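Side-chain contacts in acetyltransferase (Bacillus cereus, PDB 1Y9W), which probably transfers an acyl group, most likely acetyl from acetyl-CoA, to an acceptor that remains unspecified: residues A[24-27]-A[33-36]; A[36-41]-A[93-98]; A[54-59]-A[65-70]; A[80-85]-A[114-119]; A[102-105]-A[109-112]. All blocks are in the same frame, centred on the assembly; numbering follows the deposited sequence.

Interaction 1: residues A[24-27]-A[33-36]; sequences YNMS and VKQP
Lys34 reaches across to Met26 near the C-terminal end of helix 11-27, and these two residues carry the whole contact. The polar part is one hydrogen bond: Lys34 NZ donates to Met26 O at 2.7 Å. The ammonium group meets the carbonyl at a bend, with a C=O...N angle of 135°, and lies 32° out of the carbonyl plane. Beyond CG the lysine chain is fully extended (chi2 -179°), and this stretch lets a residue in the loop deliver its charge to a helix that lies several ångströms away. At its base Lys34 is the centre of an inverse gamma turn.

The apolar part is slight and involves the sulfur. Met26 SD sits 4.1 Å from Lys34 CE and the same distance from Lys34 CD, so the methylenes of the lysine run past the thioether as the two chains pass in opposite directions. Methionine suits this place because its bent, pliable chain can lie against an aliphatic shaft at the protein surface; it also touches Phe61. Nearby, Asn25 OD1 bonds to Gln108 NE2 of the second subunit, which places this helix end at the dimer interface.

The lysine has a further, weak and long ion pair with Asp31 OD1 in the intervening loop. A cation placed at the C-terminal end of a helix would be expected to interact favourably with the helix dipole. The peptide carbonyl probably does most to stabilise the positive charge, with Asp31 adding at most a weak, long-range contribution.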
# COMPACT_ATOMS: atom_id res chain seq x y z
N TYR A 24 5.20 -14.29 10.53
CA TYR A 24 6.26 -13.80 11.42
C TYR A 24 5.81 -12.55 12.15
O TYR A 24 6.04 -12.41 13.35
CB TYR A 24 7.53 -13.51 10.61
CG TYR A 24 8.66 -12.87 11.41
CD1 TYR A 24 9.33 -13.58 12.42
CD2 TYR A 24 9.06 -11.56 11.16
CE1 TYR A 24 10.37 -12.99 13.16
CE2 TYR A 24 10.10 -10.96 11.90
CZ TYR A 24 10.75 -11.68 12.89
OH TYR A 24 11.77 -11.08 13.60
N ASN A 25 5.17 -11.63 11.44
CA ASN A 25 4.69 -10.40 12.06
C ASN A 25 3.74 -10.76 13.20
O ASN A 25 3.91 -10.32 14.34
CB ASN A 25 3.92 -9.53 11.04
CG ASN A 25 4.83 -8.89 10.00
OD1 ASN A 25 6.06 -8.92 10.12
ND2 ASN A 25 4.23 -8.29 8.98
N MET A 26 2.74 -11.58 12.88
CA MET A 26 1.77 -12.00 13.87
C MET A 26 2.42 -12.67 15.07
O MET A 26 1.98 -12.49 16.21
CB MET A 26 0.76 -12.96 13.24
CG MET A 26 -0.15 -12.32 12.21
SD MET A 26 -1.11 -10.97 12.90
CE MET A 26 -0.18 -9.60 12.36
N SER A 27 3.48 -13.43 14.81
CA SER A 27 4.18 -14.15 15.87
C SER A 27 4.91 -13.25 16.86
O SER A 27 5.21 -13.68 17.98
CB SER A 27 5.18 -15.14 15.26
OG SER A 27 6.27 -14.48 14.67
N VAL A 33 -3.33 -5.68 19.25
CA VAL A 33 -3.34 -4.95 17.98
C VAL A 33 -3.88 -5.79 16.83
O VAL A 33 -4.05 -5.29 15.71
CB VAL A 33 -1.91 -4.46 17.58
CG1 VAL A 33 -1.34 -3.55 18.65
CG2 VAL A 33 -0.99 -5.65 17.37
N LYS A 34 -4.17 -7.06 17.11
CA LYS A 34 -4.66 -7.96 16.08
C LYS A 34 -6.15 -7.87 15.72
O LYS A 34 -6.92 -8.83 15.88
CB LYS A 34 -4.29 -9.41 16.45
CG LYS A 34 -2.77 -9.62 16.50
CD LYS A 34 -2.38 -11.05 16.82
CE LYS A 34 -0.88 -11.17 17.01
NZ LYS A 34 -0.45 -12.55 17.32
N GLN A 35 -6.55 -6.70 15.23
CA GLN A 35 -7.92 -6.49 14.79
C GLN A 35 -8.08 -7.40 13.57
O GLN A 35 -7.27 -7.37 12.66
CB GLN A 35 -8.12 -5.04 14.36
CG GLN A 35 -9.42 -4.80 13.59
CD GLN A 35 -9.52 -3.40 13.00
OE1 GLN A 35 -8.54 -2.86 12.49
NE2 GLN A 35 -10.71 -2.81 13.06
N PRO A 36 -9.12 -8.25 13.56
CA PRO A 36 -9.30 -9.13 12.40
C PRO A 36 -9.46 -8.29 11.12
O PRO A 36 -10.30 -7.39 11.06
CB PRO A 36 -10.55 -9.93 12.76
CG PRO A 36 -11.29 -9.00 13.70
CD PRO A 36 -10.19 -8.45 14.55

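Interaction 2: residues A[36-41]-A[93-98]; sequences PMEEVS and KEKGCR
Glu38 and Lys95 meet through the ends of their side chains in a salt bridge, the only direct contact between segments 36-41 and 93-98. Its tight part is very small. Lys95 NZ lies 2.5 Å from Glu38 OE1, an unusually short separation whose exact value is doubtful, and 3.0 Å from Glu38 OE2. The ammonium is therefore near both carboxylate oxygens, with its hydrogen bond made to OE1. Glutamate suits the strand position because its chain, with CG anti to the backbone N (chi1 177°) and extended beyond, carries the carboxylate out to the ammonium of Lys95. Lysine answers with a chain bent at chi2 (-147°), and the two chains cross at about a right angle.

Around this point the contact is loose. Lys95 CD comes no closer than 3.8 Å to Glu38 OE2, and little surface is buried between the segments. Lys95 belongs to the exposed part of the chain, so solvent probably competes with the ion pair and weakens it.

The backbone that follows the lysine has a regular helix-ending geometry. Gly96, with positive phi, is the C-prime residue of a Schellman motif, in which Cys97 N bonds to Ala92 O; glycine is at ease in that left-handed conformation. Met59 of strand 51-60 touches both Glu38 and Lys95, and also buried Cys97. Strand 38-45 is outermost in the sheet within this chain, though Ser41 bonds through its backbone to the second subunit; Glu38 pairs through its backbone with Met59, while Val40 turns inward onto Ile88 of helix 80-94.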
# COMPACT_ATOMS: atom_id res chain seq x y z
N PRO A 36 -9.12 -8.25 13.56
CA PRO A 36 -9.30 -9.13 12.40
C PRO A 36 -9.46 -8.29 11.12
O PRO A 36 -10.30 -7.39 11.06
CB PRO A 36 -10.55 -9.93 12.76
CG PRO A 36 -11.29 -9.00 13.70
CD PRO A 36 -10.19 -8.45 14.55
N MET A 37 -8.65 -8.58 10.11
CA MET A 37 -8.71 -7.81 8.87
C MET A 37 -10.10 -7.76 8.28
O MET A 37 -10.85 -8.73 8.32
CB MET A 37 -7.73 -8.34 7.83
CG MET A 37 -7.59 -7.40 6.63
SD MET A 37 -6.28 -7.86 5.48
CE MET A 37 -7.27 -8.71 4.22
N GLU A 38 -10.45 -6.60 7.73
CA GLU A 38 -11.76 -6.42 7.15
C GLU A 38 -11.80 -5.30 6.12
O GLU A 38 -11.23 -4.23 6.34
CB GLU A 38 -12.76 -6.13 8.27
CG GLU A 38 -14.16 -5.86 7.77
CD GLU A 38 -15.11 -5.48 8.88
OE1 GLU A 38 -16.27 -5.12 8.57
OE2 GLU A 38 -14.72 -5.53 10.06
N GLU A 39 -12.45 -5.57 5.00
CA GLU A 39 -12.60 -4.58 3.94
C GLU A 39 -13.93 -3.88 4.18
O GLU A 39 -14.89 -4.49 4.64
CB GLU A 39 -12.63 -5.25 2.57
CG GLU A 39 -11.27 -5.70 2.04
CD GLU A 39 -11.39 -6.45 0.73
OE1 GLU A 39 -11.92 -7.59 0.72
OE2 GLU A 39 -10.96 -5.90 -0.31
N VAL A 40 -13.98 -2.60 3.86
CA VAL A 40 -15.21 -1.83 4.04
C VAL A 40 -15.37 -0.91 2.84
O VAL A 40 -14.39 -0.40 2.31
CB VAL A 40 -15.15 -0.99 5.32
CG1 VAL A 40 -13.94 -0.09 5.28
CG2 VAL A 40 -16.41 -0.15 5.45
N SER A 41 -16.61 -0.71 2.41
CA SER A 41 -16.87 0.17 1.28
C SER A 41 -18.28 0.72 1.34
O SER A 41 -19.21 0.04 1.77
CB SER A 41 -16.66 -0.56 -0.05
OG SER A 41 -17.77 -1.36 -0.39
N LYS A 93 -14.24 4.53 13.38
CA LYS A 93 -14.26 4.94 14.78
C LYS A 93 -15.07 3.94 15.61
O LYS A 93 -14.70 3.59 16.72
CB LYS A 93 -14.87 6.34 14.90
CG LYS A 93 -14.66 7.01 16.24
CD LYS A 93 -15.35 8.37 16.30
CE LYS A 93 -14.90 9.32 15.18
NZ LYS A 93 -15.49 8.99 13.84
N GLU A 94 -16.18 3.48 15.03
CA GLU A 94 -17.07 2.52 15.68
C GLU A 94 -16.45 1.13 15.87
O GLU A 94 -16.78 0.42 16.83
CB GLU A 94 -18.36 2.41 14.87
CG GLU A 94 -19.33 1.31 15.31
CD GLU A 94 -19.88 1.53 16.72
OE1 GLU A 94 -20.33 2.66 17.01
OE2 GLU A 94 -19.87 0.57 17.52
N LYS A 95 -15.56 0.73 14.96
CA LYS A 95 -14.94 -0.58 15.06
C LYS A 95 -13.65 -0.57 15.87
O LYS A 95 -12.90 -1.54 15.87
CB LYS A 95 -14.67 -1.14 13.66
CG LYS A 95 -15.92 -1.23 12.83
CD LYS A 95 -15.86 -2.41 11.91
CE LYS A 95 -17.22 -2.68 11.32
NZ LYS A 95 -17.19 -3.93 10.52
N GLY A 96 -13.39 0.55 16.54
CA GLY A 96 -12.19 0.65 17.35
C GLY A 96 -10.94 1.16 16.64
O GLY A 96 -9.83 1.00 17.17
N CYS A 97 -11.10 1.75 15.46
CA CYS A 97 -9.95 2.29 14.73
C CYS A 97 -9.53 3.58 15.41
O CYS A 97 -10.35 4.43 15.76
CB CYS A 97 -10.30 2.54 13.27
SG CYS A 97 -10.53 1.01 12.35
N ARG A 98 -8.22 3.71 15.59
CA ARG A 98 -7.65 4.86 16.26
C ARG A 98 -6.99 5.79 15.25
O ARG A 98 -6.70 6.96 15.55
CB ARG A 98 -6.60 4.36 17.26
CG ARG A 98 -6.76 2.88 17.63
CD ARG A 98 -5.45 2.30 18.13
NE ARG A 98 -4.41 2.50 17.13
CZ ARG A 98 -3.11 2.64 17.40
NH1 ARG A 98 -2.66 2.61 18.65
NH2 ARG A 98 -2.25 2.84 16.40

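Interaction 3: residues A[54-59]-A[65-70]; sequences GVTGTM and HIDFLW
Asp67 CG lies beside its backbone N (chi1 -56°), and Thr58 CG2 takes the place opposite its own carbonyl carbon; these torsions bring the two side chains together once the bent backbone at Asp67 has turned its side chain toward the other strand. Asp67 OD2 thus comes 3.0 Å from Thr58 CG2 and 3.2 Å from Gly57 CA. A water bridges Asp67 OD2 to Thr56 OG1, and another joins Asp67 OD1 to Thr58 OG1, so the carboxylate is tied to both threonines. His65 ND1 also donates to Asp67 OD1 at 2.9 Å, arriving from above the carboxylate plane.

At the backbone, Thr56 O accepts two bonds, from Asp67 N at 2.8 Å and, longer, from Phe68 N at 3.2 Å. Glycine suits position 57, where a beta carbon would run into His65 O. On the face toward helix 80-94, Val55 CG2 packs against Ile66 CG2 at 3.8 Å, branched residues that suit a strand.

Asp67 and Phe68, both facing Thr56, make a classic beta bulge in an antiparallel hairpin, consistent with the bulge of the fourth strand of the GNAT fold, which in relatives lies beside acetyl-CoA.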
# COMPACT_ATOMS: atom_id res chain seq x y z
N GLY A 54 -18.32 6.55 -4.32
CA GLY A 54 -18.03 5.45 -3.41
C GLY A 54 -16.66 5.58 -2.78
O GLY A 54 -15.84 6.39 -3.21
N VAL A 55 -16.42 4.78 -1.75
CA VAL A 55 -15.15 4.79 -1.05
C VAL A 55 -14.90 3.38 -0.53
O VAL A 55 -15.83 2.71 -0.08
CB VAL A 55 -15.16 5.79 0.14
CG1 VAL A 55 -16.22 5.39 1.16
CG2 VAL A 55 -13.77 5.85 0.79
N THR A 56 -13.65 2.92 -0.62
CA THR A 56 -13.30 1.59 -0.14
C THR A 56 -12.03 1.69 0.69
O THR A 56 -11.17 2.53 0.42
CB THR A 56 -13.06 0.60 -1.30
OG1 THR A 56 -11.80 0.89 -1.92
CG2 THR A 56 -14.17 0.71 -2.35
N GLY A 57 -11.92 0.82 1.68
CA GLY A 57 -10.74 0.82 2.53
C GLY A 57 -10.63 -0.53 3.20
O GLY A 57 -11.52 -1.38 3.04
N THR A 58 -9.54 -0.76 3.92
CA THR A 58 -9.36 -2.03 4.62
C THR A 58 -8.87 -1.70 6.03
O THR A 58 -8.11 -0.75 6.23
CB THR A 58 -8.32 -2.95 3.94
OG1 THR A 58 -7.01 -2.58 4.36
CG2 THR A 58 -8.40 -2.86 2.42
N MET A 59 -9.34 -2.48 7.00
CA MET A 59 -8.98 -2.29 8.40
C MET A 59 -8.14 -3.44 8.96
O MET A 59 -8.31 -4.60 8.58
CB MET A 59 -10.24 -2.14 9.25
CG MET A 59 -11.10 -0.92 8.95
SD MET A 59 -12.53 -0.81 10.04
CE MET A 59 -13.61 -1.92 9.16
N HIS A 65 -7.32 2.17 6.32
CA HIS A 65 -6.54 2.73 5.23
C HIS A 65 -7.53 2.90 4.10
O HIS A 65 -8.15 1.92 3.68
CB HIS A 65 -5.40 1.81 4.79
CG HIS A 65 -4.63 2.35 3.62
ND1 HIS A 65 -5.05 2.20 2.32
CD2 HIS A 65 -3.52 3.13 3.57
CE1 HIS A 65 -4.24 2.85 1.51
NE2 HIS A 65 -3.30 3.43 2.24
N ILE A 66 -7.70 4.13 3.63
CA ILE A 66 -8.62 4.38 2.54
C ILE A 66 -7.90 4.11 1.23
O ILE A 66 -6.93 4.78 0.88
CB ILE A 66 -9.14 5.82 2.57
CG1 ILE A 66 -9.92 6.06 3.87
CG2 ILE A 66 -10.06 6.07 1.36
CD1 ILE A 66 -10.45 7.45 4.01
N ASP A 67 -8.38 3.10 0.50
CA ASP A 67 -7.79 2.67 -0.76
C ASP A 67 -8.22 3.47 -1.96
O ASP A 67 -7.40 3.88 -2.78
CB ASP A 67 -8.12 1.20 -1.00
CG ASP A 67 -7.68 0.31 0.15
OD1 ASP A 67 -6.52 0.43 0.59
OD2 ASP A 67 -8.50 -0.51 0.62
N PHE A 68 -9.53 3.69 -2.08
CA PHE A 68 -10.05 4.45 -3.20
C PHE A 68 -11.29 5.26 -2.83
O PHE A 68 -12.15 4.81 -2.07
CB PHE A 68 -10.41 3.51 -4.34
CG PHE A 68 -9.25 2.72 -4.86
CD1 PHE A 68 -8.39 3.27 -5.80
CD2 PHE A 68 -9.00 1.44 -4.38
CE1 PHE A 68 -7.30 2.56 -6.26
CE2 PHE A 68 -7.91 0.72 -4.83
CZ PHE A 68 -7.05 1.29 -5.78
N LEU A 69 -11.36 6.47 -3.37
CA LEU A 69 -12.50 7.34 -3.16
C LEU A 69 -12.79 7.99 -4.50
O LEU A 69 -11.93 8.65 -5.09
CB LEU A 69 -12.19 8.40 -2.11
CG LEU A 69 -13.42 9.20 -1.69
CD1 LEU A 69 -13.19 9.80 -0.33
CD2 LEU A 69 -13.71 10.27 -2.72
N TRP A 70 -14.01 7.78 -4.99
CA TRP A 70 -14.38 8.34 -6.28
C TRP A 70 -15.78 8.93 -6.27
O TRP A 70 -16.68 8.44 -5.59
CB TRP A 70 -14.31 7.24 -7.35
CG TRP A 70 -14.79 7.68 -8.69
CD1 TRP A 70 -14.10 8.43 -9.61
CD2 TRP A 70 -16.08 7.42 -9.26
NE1 TRP A 70 -14.88 8.65 -10.72
CE2 TRP A 70 -16.10 8.04 -10.53
CE3 TRP A 70 -17.21 6.73 -8.83
CZ2 TRP A 70 -17.21 7.98 -11.37
CZ3 TRP A 70 -18.32 6.68 -9.66
CH2 TRP A 70 -18.31 7.30 -10.92
O HOH W 1 -10.29 -1.79 -0.86
O HOH W 2 -4.96 -1.31 2.42

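Interaction 4: residues A[80-85]-A[114-119]; sequences YGSQLL and KKHGYR
His116 leans against Leu85 at its base and reaches Ser82 at its tip. Its CB lies 3.8 Å from Leu85 CD2, and CG is equally near the same methyl, so the leucine supports the start of the ring. His116 CD2 is 3.9 Å from Leu85 CD2 and 3.5 Å from Ser82 OG; His116 CE1 is 3.7 Å from Ser82 OG. On the other side of the ring ND1 bonds to Phe112 O, one turn back in the chain, which fixes the ring's rotation. With chi1 at -78° the ring projects towards helix 80-94, where NE2 meets Ser82 OG at 2.7 Å in a hydrogen bond that either atom could donate; the hydroxyl lies in plane at the ring edge.

Ser82 lies in the first turn of helix 80-94, just after Gly81, and the run ending at that glycine fits the R/Q-x-x-G-x-G/A signature, which in relatives binds the CoA pyrophosphate. Serine is small enough to let the imidazole approach.

Leu85, buried and branched, also packs against Tyr118: its CD2 is 3.9 Å from Tyr118 CE2, and its CD1 touches Tyr118 OH at 3.8 Å. That hydroxyl makes a weak hydrogen bond to Glu89 OE2.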
# COMPACT_ATOMS: atom_id res chain seq x y z
N TYR A 80 -20.72 14.64 -2.37
CA TYR A 80 -20.87 13.24 -2.00
C TYR A 80 -19.54 12.70 -1.45
O TYR A 80 -19.53 11.79 -0.61
CB TYR A 80 -21.31 12.41 -3.20
CG TYR A 80 -22.71 12.73 -3.67
CD1 TYR A 80 -23.78 12.72 -2.78
CD2 TYR A 80 -22.96 13.04 -5.00
CE1 TYR A 80 -25.08 13.03 -3.21
CE2 TYR A 80 -24.25 13.35 -5.44
CZ TYR A 80 -25.30 13.34 -4.55
OH TYR A 80 -26.58 13.63 -4.98
N GLY A 81 -18.43 13.26 -1.92
CA GLY A 81 -17.13 12.82 -1.46
C GLY A 81 -16.89 13.09 0.01
O GLY A 81 -16.38 12.24 0.75
N SER A 82 -17.25 14.29 0.44
CA SER A 82 -17.09 14.67 1.83
C SER A 82 -17.98 13.77 2.69
O SER A 82 -17.60 13.32 3.78
CB SER A 82 -17.49 16.14 1.98
OG SER A 82 -17.17 16.62 3.27
N GLN A 83 -19.17 13.50 2.17
CA GLN A 83 -20.17 12.67 2.82
C GLN A 83 -19.66 11.23 3.03
O GLN A 83 -19.83 10.64 4.11
CB GLN A 83 -21.41 12.64 1.93
CG GLN A 83 -22.74 12.64 2.64
CD GLN A 83 -23.90 12.57 1.66
OE1 GLN A 83 -23.98 13.36 0.72
NE2 GLN A 83 -24.80 11.61 1.87
N LEU A 84 -19.04 10.68 2.00
CA LEU A 84 -18.50 9.33 2.05
C LEU A 84 -17.33 9.22 3.01
O LEU A 84 -17.19 8.25 3.75
CB LEU A 84 -18.06 8.90 0.65
CG LEU A 84 -19.23 8.63 -0.30
CD1 LEU A 84 -18.77 8.69 -1.76
CD2 LEU A 84 -19.82 7.28 0.05
N LEU A 85 -16.47 10.24 2.99
CA LEU A 85 -15.31 10.24 3.86
C LEU A 85 -15.77 10.30 5.31
O LEU A 85 -15.34 9.50 6.13
CB LEU A 85 -14.43 11.45 3.54
CG LEU A 85 -13.09 11.54 4.25
CD1 LEU A 85 -12.25 10.31 3.92
CD2 LEU A 85 -12.37 12.80 3.82
N LYS A 114 -6.64 17.41 2.92
CA LYS A 114 -6.00 18.42 3.76
C LYS A 114 -7.13 19.25 4.39
O LYS A 114 -7.10 19.58 5.57
CB LYS A 114 -5.10 19.29 2.88
CG LYS A 114 -4.06 20.14 3.61
CD LYS A 114 -4.69 21.34 4.28
CE LYS A 114 -3.64 22.24 4.91
NZ LYS A 114 -4.28 23.44 5.54
N LYS A 115 -8.12 19.55 3.57
CA LYS A 115 -9.28 20.33 3.98
C LYS A 115 -10.16 19.55 4.95
O LYS A 115 -10.97 20.12 5.67
CB LYS A 115 -10.08 20.72 2.73
CG LYS A 115 -11.37 21.45 2.99
CD LYS A 115 -12.19 21.55 1.71
CE LYS A 115 -13.53 22.27 1.96
NZ LYS A 115 -14.46 21.52 2.87
N HIS A 116 -9.99 18.23 4.98
CA HIS A 116 -10.78 17.40 5.87
C HIS A 116 -10.07 16.91 7.11
O HIS A 116 -10.39 15.84 7.62
CB HIS A 116 -11.37 16.22 5.11
CG HIS A 116 -12.56 16.57 4.27
ND1 HIS A 116 -12.45 17.29 3.10
CD2 HIS A 116 -13.88 16.37 4.48
CE1 HIS A 116 -13.66 17.53 2.62
NE2 HIS A 116 -14.55 16.98 3.44
N GLY A 117 -9.11 17.68 7.60
CA GLY A 117 -8.42 17.30 8.82
C GLY A 117 -7.30 16.28 8.73
O GLY A 117 -6.85 15.77 9.76
N TYR A 118 -6.85 15.96 7.52
CA TYR A 118 -5.76 15.01 7.35
C TYR A 118 -4.45 15.77 7.32
O TYR A 118 -4.34 16.84 6.72
CB TYR A 118 -5.96 14.21 6.07
CG TYR A 118 -6.98 13.11 6.22
CD1 TYR A 118 -6.61 11.84 6.67
CD2 TYR A 118 -8.33 13.34 5.96
CE1 TYR A 118 -7.56 10.83 6.86
CE2 TYR A 118 -9.29 12.34 6.16
CZ TYR A 118 -8.89 11.09 6.61
OH TYR A 118 -9.84 10.11 6.80
N ARG A 119 -3.45 15.22 8.01
CA ARG A 119 -2.14 15.85 8.07
C ARG A 119 -1.19 15.09 7.16
O ARG A 119 -1.08 13.87 7.24
CB ARG A 119 -1.62 15.82 9.52
CG ARG A 119 -0.24 16.44 9.70
CD ARG A 119 0.26 16.30 11.13
NE ARG A 119 0.59 14.92 11.46
CZ ARG A 119 1.76 14.35 11.21
NH1 ARG A 119 2.73 15.04 10.63
NH2 ARG A 119 1.97 13.08 11.54

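Interaction 5: residues A[102-105]-A[109-112]; sequences LDSF and APEF
Ser104 points its side chain at Pro110, while Phe105, next in the strand, turns its ring the other way and offers only its backbone to the proline. The hydroxyl oxygen of Ser104 is held anti to the backbone N (chi1 -173°), which swings it over the proline's first atoms: Ser104 OG lies 3.8 Å from Pro110 CA, and Pro110 CB is 4.0 Å from the same oxygen. Ser104 CB is 4.1 Å from Pro110 CB. These are plain van der Waals distances, and the small serine lets the helix come close to the strand.

Further round the proline ring comes the backbone of the next residue. Pro110 CD is 3.3 Å from Phe105 O, and Pro110 CG follows at 4.0 Å, so the strand presents both groups to the same side of the proline, the hydroxyl toward CA and CB and the carbonyl toward CD. The Phe105 side chain, directed away, meets the ring of Phe107, the two planes nearly parallel, and Phe105 N donates to Gln108 OE1, which braces the turn.

Proline suits the first turn of a helix, because its missing N-H costs no helical bond there and its ring fixes phi. Ala109, just before it, adopts a left-handed conformation, uncommon for a residue with a beta carbon; its carbonyl oxygen accepts from Phe112 N at 3.0 Å. Pro110 also touches Phe136 on strand 133-139.

The arrangement is a tight strand-to-helix connection from 99-105 into 110-115, probably corresponding to the strand and helix that follow the cofactor-binding motif in the GNAT fold.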
# COMPACT_ATOMS: atom_id res chain seq x y z
N LEU A 102 -4.02 7.22 4.37
CA LEU A 102 -4.35 7.28 2.95
C LEU A 102 -3.28 8.11 2.25
O LEU A 102 -2.56 8.88 2.88
CB LEU A 102 -5.73 7.92 2.74
CG LEU A 102 -5.89 9.40 3.12
CD1 LEU A 102 -5.37 10.28 2.00
CD2 LEU A 102 -7.36 9.72 3.34
N ASP A 103 -3.14 7.92 0.94
CA ASP A 103 -2.18 8.72 0.19
C ASP A 103 -2.93 9.24 -1.01
O ASP A 103 -3.96 8.69 -1.39
CB ASP A 103 -0.96 7.90 -0.25
CG ASP A 103 -1.31 6.78 -1.20
OD1 ASP A 103 -1.43 5.62 -0.74
OD2 ASP A 103 -1.47 7.06 -2.41
N SER A 104 -2.42 10.32 -1.58
CA SER A 104 -3.07 10.94 -2.73
C SER A 104 -2.01 11.60 -3.60
O SER A 104 -1.18 12.36 -3.11
CB SER A 104 -4.08 11.98 -2.23
OG SER A 104 -4.86 12.50 -3.29
N PHE A 105 -2.03 11.29 -4.89
CA PHE A 105 -1.09 11.89 -5.83
C PHE A 105 -1.54 13.32 -6.08
O PHE A 105 -2.70 13.67 -5.82
CB PHE A 105 -1.09 11.10 -7.14
CG PHE A 105 -0.30 9.83 -7.06
CD1 PHE A 105 1.08 9.84 -7.19
CD2 PHE A 105 -0.94 8.61 -6.86
CE1 PHE A 105 1.83 8.66 -7.10
CE2 PHE A 105 -0.20 7.43 -6.77
CZ PHE A 105 1.19 7.46 -6.89
N ALA A 109 -6.34 15.46 -6.22
CA ALA A 109 -6.87 16.39 -5.22
C ALA A 109 -6.48 16.16 -3.75
O ALA A 109 -7.35 15.91 -2.91
CB ALA A 109 -8.39 16.45 -5.35
N PRO A 110 -5.18 16.24 -3.41
CA PRO A 110 -4.76 16.04 -2.02
C PRO A 110 -5.26 17.13 -1.06
O PRO A 110 -5.33 16.92 0.15
CB PRO A 110 -3.24 15.99 -2.12
CG PRO A 110 -2.95 16.79 -3.34
CD PRO A 110 -4.01 16.34 -4.30
N GLU A 111 -5.60 18.30 -1.60
CA GLU A 111 -6.10 19.38 -0.76
C GLU A 111 -7.50 19.03 -0.26
O GLU A 111 -7.99 19.63 0.69
CB GLU A 111 -6.12 20.72 -1.53
CG GLU A 111 -7.02 20.80 -2.75
CD GLU A 111 -6.62 19.84 -3.86
OE1 GLU A 111 -5.42 19.74 -4.18
OE2 GLU A 111 -7.52 19.19 -4.44
N PHE A 112 -8.13 18.05 -0.89
CA PHE A 112 -9.44 17.62 -0.44
C PHE A 112 -9.28 17.05 0.96
O PHE A 112 -10.02 17.40 1.88
CB PHE A 112 -9.99 16.53 -1.37
CG PHE A 112 -11.23 15.86 -0.86
CD1 PHE A 112 -12.48 16.48 -0.99
CD2 PHE A 112 -11.16 14.62 -0.23
CE1 PHE A 112 -13.63 15.86 -0.50
CE2 PHE A 112 -12.31 13.99 0.26
CZ PHE A 112 -13.54 14.61 0.12

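Overall arrangement
From the N terminus, interaction 1 comes first, joining helix 11-27 to the loop before strand 38-45; it ends at Pro36, where interaction 2 begins. Interaction 2 spans a long loop from that edge strand to the end of helix 80-94, and interaction 3, the hairpin of strands 51-60 and 63-71, lies within that span. Interaction 4 starts at the beginning of the same helix and ends beyond helix 110-115, so its segments alternate with those of interaction 2. Interaction 5, the strand-to-helix turn, falls inside the span of interaction 4. Interactions 2, 4 and 5 tie the central sheet and helices 80-94 and 110-115 together, with interactions 1 to 4 also touching the second subunit.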